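Local coordinates for CT296 (Chlamydia trachomatis, PDB 3QH6), which is of unknown function but structurally resembles iron(II) 2-oxoglutarate-dependent enzymes, at residues Arg58-Val72 with Leu92-Ile104. Sequence-based numbering, arbitrary orientation.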
loop_
_atom_site.group_PDB
_atom_site.type_symbol
_atom_site.label_atom_id
_atom_site.label_comp_id
_atom_site.label_asym_id
_atom_site.label_seq_id
_atom_site.Cartn_x
_atom_site.Cartn_y
_atom_site.Cartn_z
ATOM N N ARG A 58 11.481 6.954 -9.658
ATOM C CA ARG A 58 10.304 6.223 -9.196
ATOM C C ARG A 58 10.208 6.221 -7.663
ATOM O O ARG A 58 9.304 5.624 -7.102
ATOM C CB ARG A 58 10.342 4.776 -9.723
ATOM C CG ARG A 58 9.890 4.665 -11.182
ATOM C CD ARG A 58 9.728 3.237 -11.674
ATOM N NE ARG A 58 11.015 2.564 -11.816
ATOM C CZ ARG A 58 11.452 1.588 -11.022
ATOM N NH1 ARG A 58 10.708 1.140 -10.014
ATOM N NH2 ARG A 58 12.647 1.051 -11.242
ATOM N N GLU A 59 11.146 6.889 -6.996
ATOM C CA GLU A 59 11.148 7.000 -5.536
ATOM C C GLU A 59 10.417 8.259 -5.045
ATOM O O GLU A 59 10.527 9.326 -5.638
ATOM C CB GLU A 59 12.587 7.077 -5.017
ATOM C CG GLU A 59 13.365 5.807 -5.126
ATOM C CD GLU A 59 14.803 5.984 -4.679
ATOM O OE1 GLU A 59 15.452 6.925 -5.190
ATOM O OE2 GLU A 59 15.273 5.196 -3.821
ATOM N N ASN A 60 9.681 8.116 -3.948
ATOM C CA ASN A 60 8.984 9.224 -3.307
ATOM C C ASN A 60 8.135 9.994 -4.302
ATOM O O ASN A 60 8.213 11.223 -4.406
ATOM C CB ASN A 60 9.991 10.114 -2.577
ATOM C CG ASN A 60 10.737 9.346 -1.491
ATOM O OD1 ASN A 60 10.189 8.411 -0.892
ATOM N ND2 ASN A 60 11.998 9.713 -1.250
ATOM N N VAL A 61 7.308 9.270 -5.040
ATOM C CA VAL A 61 6.430 9.941 -6.008
ATOM C C VAL A 61 5.322 10.772 -5.333
ATOM O O VAL A 61 4.709 11.611 -5.983
ATOM C CB VAL A 61 5.834 8.949 -7.024
ATOM C CG1 VAL A 61 6.965 8.336 -7.860
ATOM C CG2 VAL A 61 5.007 7.864 -6.323
ATOM N N HIS A 62 5.088 10.583 -4.031
ATOM C CA HIS A 62 4.145 11.454 -3.338
ATOM C C HIS A 62 4.625 12.898 -3.297
ATOM O O HIS A 62 3.813 13.809 -3.116
ATOM C CB HIS A 62 3.822 11.003 -1.924
ATOM C CG HIS A 62 4.942 11.176 -0.950
ATOM N ND1 HIS A 62 6.011 10.300 -0.879
ATOM C CD2 HIS A 62 5.156 12.107 0.007
ATOM C CE1 HIS A 62 6.833 10.692 0.077
ATOM N NE2 HIS A 62 6.346 11.795 0.618
ATOM N N ARG A 63 5.927 13.137 -3.444
ATOM C CA ARG A 63 6.403 14.531 -3.465
ATOM C C ARG A 63 6.019 15.225 -4.780
ATOM O O ARG A 63 6.121 16.452 -4.916
ATOM C CB ARG A 63 7.930 14.575 -3.283
ATOM C CG ARG A 63 8.410 14.134 -1.912
ATOM C CD ARG A 63 9.937 14.240 -1.819
ATOM N NE ARG A 63 10.389 15.637 -1.837
ATOM C CZ ARG A 63 10.488 16.410 -0.751
ATOM N NH1 ARG A 63 10.175 15.928 0.446
ATOM N NH2 ARG A 63 10.908 17.670 -0.853
ATOM N N THR A 64 5.559 14.443 -5.753
ATOM C CA THR A 64 5.286 15.020 -7.073
ATOM C C THR A 64 3.832 14.982 -7.480
ATOM O O THR A 64 3.392 15.797 -8.303
ATOM C CB THR A 64 6.111 14.322 -8.150
ATOM O OG1 THR A 64 7.504 14.573 -7.891
ATOM C CG2 THR A 64 5.739 14.857 -9.538
ATOM N N LEU A 65 3.080 14.053 -6.912
ATOM C CA LEU A 65 1.666 13.879 -7.277
ATOM C C LEU A 65 0.796 13.830 -6.024
ATOM O O LEU A 65 1.074 13.039 -5.119
ATOM C CB LEU A 65 1.494 12.537 -8.012
ATOM C CG LEU A 65 2.356 12.319 -9.251
ATOM C CD1 LEU A 65 1.958 11.029 -9.951
ATOM C CD2 LEU A 65 2.206 13.508 -10.191
ATOM N N PRO A 66 -0.311 14.603 -5.994
ATOM C CA PRO A 66 -1.121 14.641 -4.782
ATOM C C PRO A 66 -1.918 13.349 -4.595
ATOM O O PRO A 66 -2.355 13.062 -3.477
ATOM C CB PRO A 66 -2.039 15.847 -5.022
ATOM C CG PRO A 66 -2.204 15.874 -6.497
ATOM C CD PRO A 66 -0.837 15.509 -7.027
ATOM N N GLY A 67 -2.063 12.563 -5.659
ATOM C CA GLY A 67 -2.866 11.349 -5.615
ATOM C C GLY A 67 -2.374 10.322 -4.604
ATOM O O GLY A 67 -3.176 9.533 -4.109
ATOM N N VAL A 68 -1.083 10.336 -4.275
ATOM C CA VAL A 68 -0.575 9.349 -3.332
ATOM C C VAL A 68 -1.105 9.649 -1.957
ATOM O O VAL A 68 -1.715 8.805 -1.349
ATOM C CB VAL A 68 0.962 9.307 -3.256
ATOM C CG1 VAL A 68 1.384 8.208 -2.245
ATOM C CG2 VAL A 68 1.532 9.065 -4.632
ATOM N N GLN A 69 -0.892 10.861 -1.450
ATOM C CA GLN A 69 -1.356 11.117 -0.097
ATOM C C GLN A 69 -2.863 11.114 -0.091
ATOM O O GLN A 69 -3.452 10.879 0.925
ATOM C CB GLN A 69 -0.831 12.451 0.471
ATOM C CG GLN A 69 0.637 12.410 0.957
ATOM C CD GLN A 69 0.814 11.805 2.365
ATOM O OE1 GLN A 69 0.059 10.923 2.801
ATOM N NE2 GLN A 69 1.847 12.263 3.065
ATOM N N MET A 70 -3.495 11.455 -1.205
ATOM C CA MET A 70 -4.973 11.470 -1.228
ATOM C C MET A 70 -5.520 10.066 -1.022
ATOM O O MET A 70 -6.473 9.873 -0.280
ATOM C CB MET A 70 -5.500 12.066 -2.517
ATOM C CG MET A 70 -5.454 13.590 -2.501
ATOM S SD MET A 70 -5.815 14.220 -4.132
ATOM C CE MET A 70 -7.570 13.780 -4.241
ATOM N N ILE A 71 -4.891 9.086 -1.656
ATOM C CA ILE A 71 -5.293 7.692 -1.438
ATOM C C ILE A 71 -4.995 7.283 0.001
ATOM O O ILE A 71 -5.809 6.646 0.655
ATOM C CB ILE A 71 -4.609 6.753 -2.420
ATOM C CG1 ILE A 71 -5.236 6.929 -3.807
ATOM C CG2 ILE A 71 -4.756 5.288 -1.938
ATOM C CD1 ILE A 71 -4.801 5.900 -4.826
ATOM N N VAL A 72 -3.822 7.657 0.498
ATOM C CA VAL A 72 -3.436 7.261 1.865
ATOM C C VAL A 72 -4.478 7.802 2.836
ATOM O O VAL A 72 -4.992 7.088 3.705
ATOM C CB VAL A 72 -2.038 7.836 2.234
ATOM C CG1 VAL A 72 -1.807 7.755 3.738
ATOM C CG2 VAL A 72 -0.961 7.128 1.456
ATOM N N LEU A 92 3.020 8.532 6.258
ATOM C CA LEU A 92 3.786 8.146 5.080
ATOM C C LEU A 92 5.125 8.870 5.080
ATOM O O LEU A 92 5.150 10.094 5.177
ATOM C CB LEU A 92 2.991 8.496 3.813
ATOM C CG LEU A 92 3.666 8.115 2.501
ATOM C CD1 LEU A 92 3.654 6.628 2.313
ATOM C CD2 LEU A 92 2.961 8.798 1.300
ATOM N N VAL A 93 6.234 8.130 4.962
ATOM C CA VAL A 93 7.575 8.729 4.978
ATOM C C VAL A 93 8.338 8.466 3.669
ATOM O O VAL A 93 9.207 9.246 3.290
ATOM C CB VAL A 93 8.418 8.248 6.196
ATOM C CG1 VAL A 93 7.801 8.781 7.496
ATOM C CG2 VAL A 93 8.572 6.681 6.228
ATOM N N ARG A 94 8.028 7.369 2.987
ATOM C CA ARG A 94 8.740 7.028 1.751
ATOM C C ARG A 94 7.805 6.258 0.858
ATOM O O ARG A 94 6.874 5.620 1.353
ATOM C CB ARG A 94 9.957 6.129 2.063
ATOM C CG ARG A 94 11.090 6.864 2.787
ATOM C CD ARG A 94 12.274 5.898 3.077
ATOM N NE ARG A 94 11.930 4.900 4.081
ATOM C CZ ARG A 94 11.885 5.148 5.387
ATOM N NH1 ARG A 94 12.142 6.368 5.831
ATOM N NH2 ARG A 94 11.574 4.188 6.256
ATOM N N ASP A 95 8.039 6.282 -0.452
ATOM C CA ASP A 95 7.283 5.388 -1.323
ATOM C C ASP A 95 8.111 4.971 -2.551
ATOM O O ASP A 95 9.179 5.512 -2.799
ATOM C CB ASP A 95 5.949 6.031 -1.701
ATOM C CG ASP A 95 6.087 7.070 -2.761
ATOM O OD1 ASP A 95 6.750 6.786 -3.782
ATOM O OD2 ASP A 95 5.530 8.165 -2.565
ATOM N N LEU A 96 7.646 3.981 -3.295
ATOM C CA LEU A 96 8.363 3.582 -4.505
ATOM C C LEU A 96 7.345 3.021 -5.468
ATOM O O LEU A 96 6.564 2.142 -5.112
ATOM C CB LEU A 96 9.423 2.510 -4.190
ATOM C CG LEU A 96 10.276 1.976 -5.353
ATOM C CD1 LEU A 96 11.242 3.012 -5.901
ATOM C CD2 LEU A 96 11.061 0.731 -4.943
ATOM N N TRP A 97 7.352 3.506 -6.695
ATOM C CA TRP A 97 6.460 2.961 -7.706
ATOM C C TRP A 97 7.199 1.832 -8.405
ATOM O O TRP A 97 8.249 2.057 -8.979
ATOM C CB TRP A 97 6.138 4.070 -8.696
ATOM C CG TRP A 97 5.254 3.627 -9.815
ATOM C CD1 TRP A 97 4.210 2.772 -9.743
ATOM C CD2 TRP A 97 5.345 4.056 -11.179
ATOM N NE1 TRP A 97 3.626 2.635 -11.002
ATOM C CE2 TRP A 97 4.317 3.413 -11.892
ATOM C CE3 TRP A 97 6.208 4.919 -11.864
ATOM C CZ2 TRP A 97 4.129 3.601 -13.256
ATOM C CZ3 TRP A 97 6.025 5.101 -13.215
ATOM C CH2 TRP A 97 4.986 4.443 -13.901
ATOM N N VAL A 98 6.679 0.611 -8.346
ATOM C CA VAL A 98 7.457 -0.545 -8.820
ATOM C C VAL A 98 6.721 -1.275 -9.950
ATOM O O VAL A 98 5.485 -1.348 -9.959
ATOM C CB VAL A 98 7.763 -1.549 -7.685
ATOM C CG1 VAL A 98 8.666 -0.917 -6.613
ATOM C CG2 VAL A 98 6.496 -2.056 -7.065
ATOM N N GLN A 99 7.494 -1.788 -10.903
ATOM C CA GLN A 99 6.973 -2.647 -11.966
ATOM C C GLN A 99 7.036 -4.146 -11.559
ATOM O O GLN A 99 6.215 -4.953 -11.991
ATOM C CB GLN A 99 7.770 -2.401 -13.259
ATOM C CG GLN A 99 7.787 -3.563 -14.235
ATOM C CD GLN A 99 6.397 -4.068 -14.572
ATOM O OE1 GLN A 99 5.490 -3.282 -14.860
ATOM N NE2 GLN A 99 6.217 -5.387 -14.525
ATOM N N LYS A 100 8.003 -4.506 -10.725
ATOM C CA LYS A 100 8.268 -5.914 -10.368
ATOM C C LYS A 100 8.437 -6.048 -8.854
ATOM O O LYS A 100 8.960 -5.135 -8.207
ATOM C CB LYS A 100 9.559 -6.377 -11.050
ATOM C CG LYS A 100 9.738 -5.859 -12.468
ATOM C CD LYS A 100 11.006 -6.394 -13.113
ATOM C CE LYS A 100 10.915 -6.340 -14.634
ATOM N NZ LYS A 100 9.851 -7.244 -15.158
ATOM N N GLN A 101 8.054 -7.186 -8.279
ATOM C CA GLN A 101 8.085 -7.298 -6.820
ATOM C C GLN A 101 9.514 -7.349 -6.280
ATOM O O GLN A 101 9.743 -7.044 -5.112
ATOM C CB GLN A 101 7.264 -8.484 -6.304
ATOM C CG GLN A 101 7.888 -9.847 -6.446
ATOM C CD GLN A 101 7.197 -10.864 -5.550
ATOM O OE1 GLN A 101 6.008 -11.141 -5.712
ATOM N NE2 GLN A 101 7.931 -11.394 -4.574
ATOM N N GLU A 102 10.466 -7.715 -7.139
ATOM C CA GLU A 102 11.858 -7.817 -6.755
ATOM C C GLU A 102 12.432 -6.451 -6.394
ATOM O O GLU A 102 13.512 -6.348 -5.795
ATOM C CB GLU A 102 12.665 -8.422 -7.909
ATOM C CG GLU A 102 12.407 -9.915 -8.146
ATOM C CD GLU A 102 11.094 -10.200 -8.882
ATOM O OE1 GLU A 102 10.536 -9.281 -9.525
ATOM O OE2 GLU A 102 10.616 -11.353 -8.816
ATOM N N GLU A 103 11.703 -5.401 -6.763
ATOM C CA GLU A 103 12.174 -4.028 -6.573
ATOM C C GLU A 103 11.863 -3.555 -5.154
ATOM O O GLU A 103 12.381 -2.537 -4.674
ATOM C CB GLU A 103 11.536 -3.122 -7.640
ATOM C CG GLU A 103 12.150 -3.341 -9.034
ATOM C CD GLU A 103 11.409 -2.628 -10.151
ATOM O OE1 GLU A 103 10.222 -2.277 -9.969
ATOM O OE2 GLU A 103 12.022 -2.422 -11.220
ATOM N N ILE A 104 11.043 -4.327 -4.464
ATOM C CA ILE A 104 10.628 -3.997 -3.108
ATOM C C ILE A 104 11.663 -4.533 -2.151
ATOM O O ILE A 104 11.664 -5.730 -1.836
ATOM C CB ILE A 104 9.282 -4.677 -2.778
ATOM C CG1 ILE A 104 8.239 -4.326 -3.836
ATOM C CG2 ILE A 104 8.817 -4.299 -1.368
ATOM C CD1 ILE A 104 6.918 -5.053 -3.635
HETATM O O HOH W 1 0.486 9.959 5.788
HETATM O O HOH W 2 3.258 12.090 5.723
#
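D95 pushes its carboxylate into the turn that N60, V61 and H62 make ahead of helix 66-75. CG stands between the backbone N and the carbonyl carbon (chi1 78°), and this swings the group off the strand into that hollow. D95 OD1 takes V61 N at 2.8 Å. D95 OD2 accepts H62 N through its syn lone pair. H62 ND1 comes to D95 OD2 at 2.8 Å from above the carboxylate plane, while OD2 itself lies in the plane of the H62 ring. Three bonds hold the buried carboxylate; the one from H62 ND1 also fixes the turn of the imidazole. N60 holds the D95 backbone twice: its N donates to D95 O, and its side-chain OD1 accepts D95 N at 3.1 Å.

Strand 91-98 is an outermost strand of the antiparallel sheet, hydrogen-bonded to strand 145-151. Its outer side meets 58-60 in a single bridge, E59 with L96.

The knob at one end, L92 CD2, sits over a face of the H62 ring, 4.1 Å from its centroid, in a dent finished by V68, V72 and the Q69 amide. Two waters link that amide to L92 N and O. At the other end R58 CG lies 3.8 Å from W97 CE3. The chain bends at chi3 (-70°), and R58 NH1 reaches W97 O at 2.8 Å, in the guanidinium plane. A longer salt bridge joins R58 NH1 to E103 OE1 at 3.5 Å.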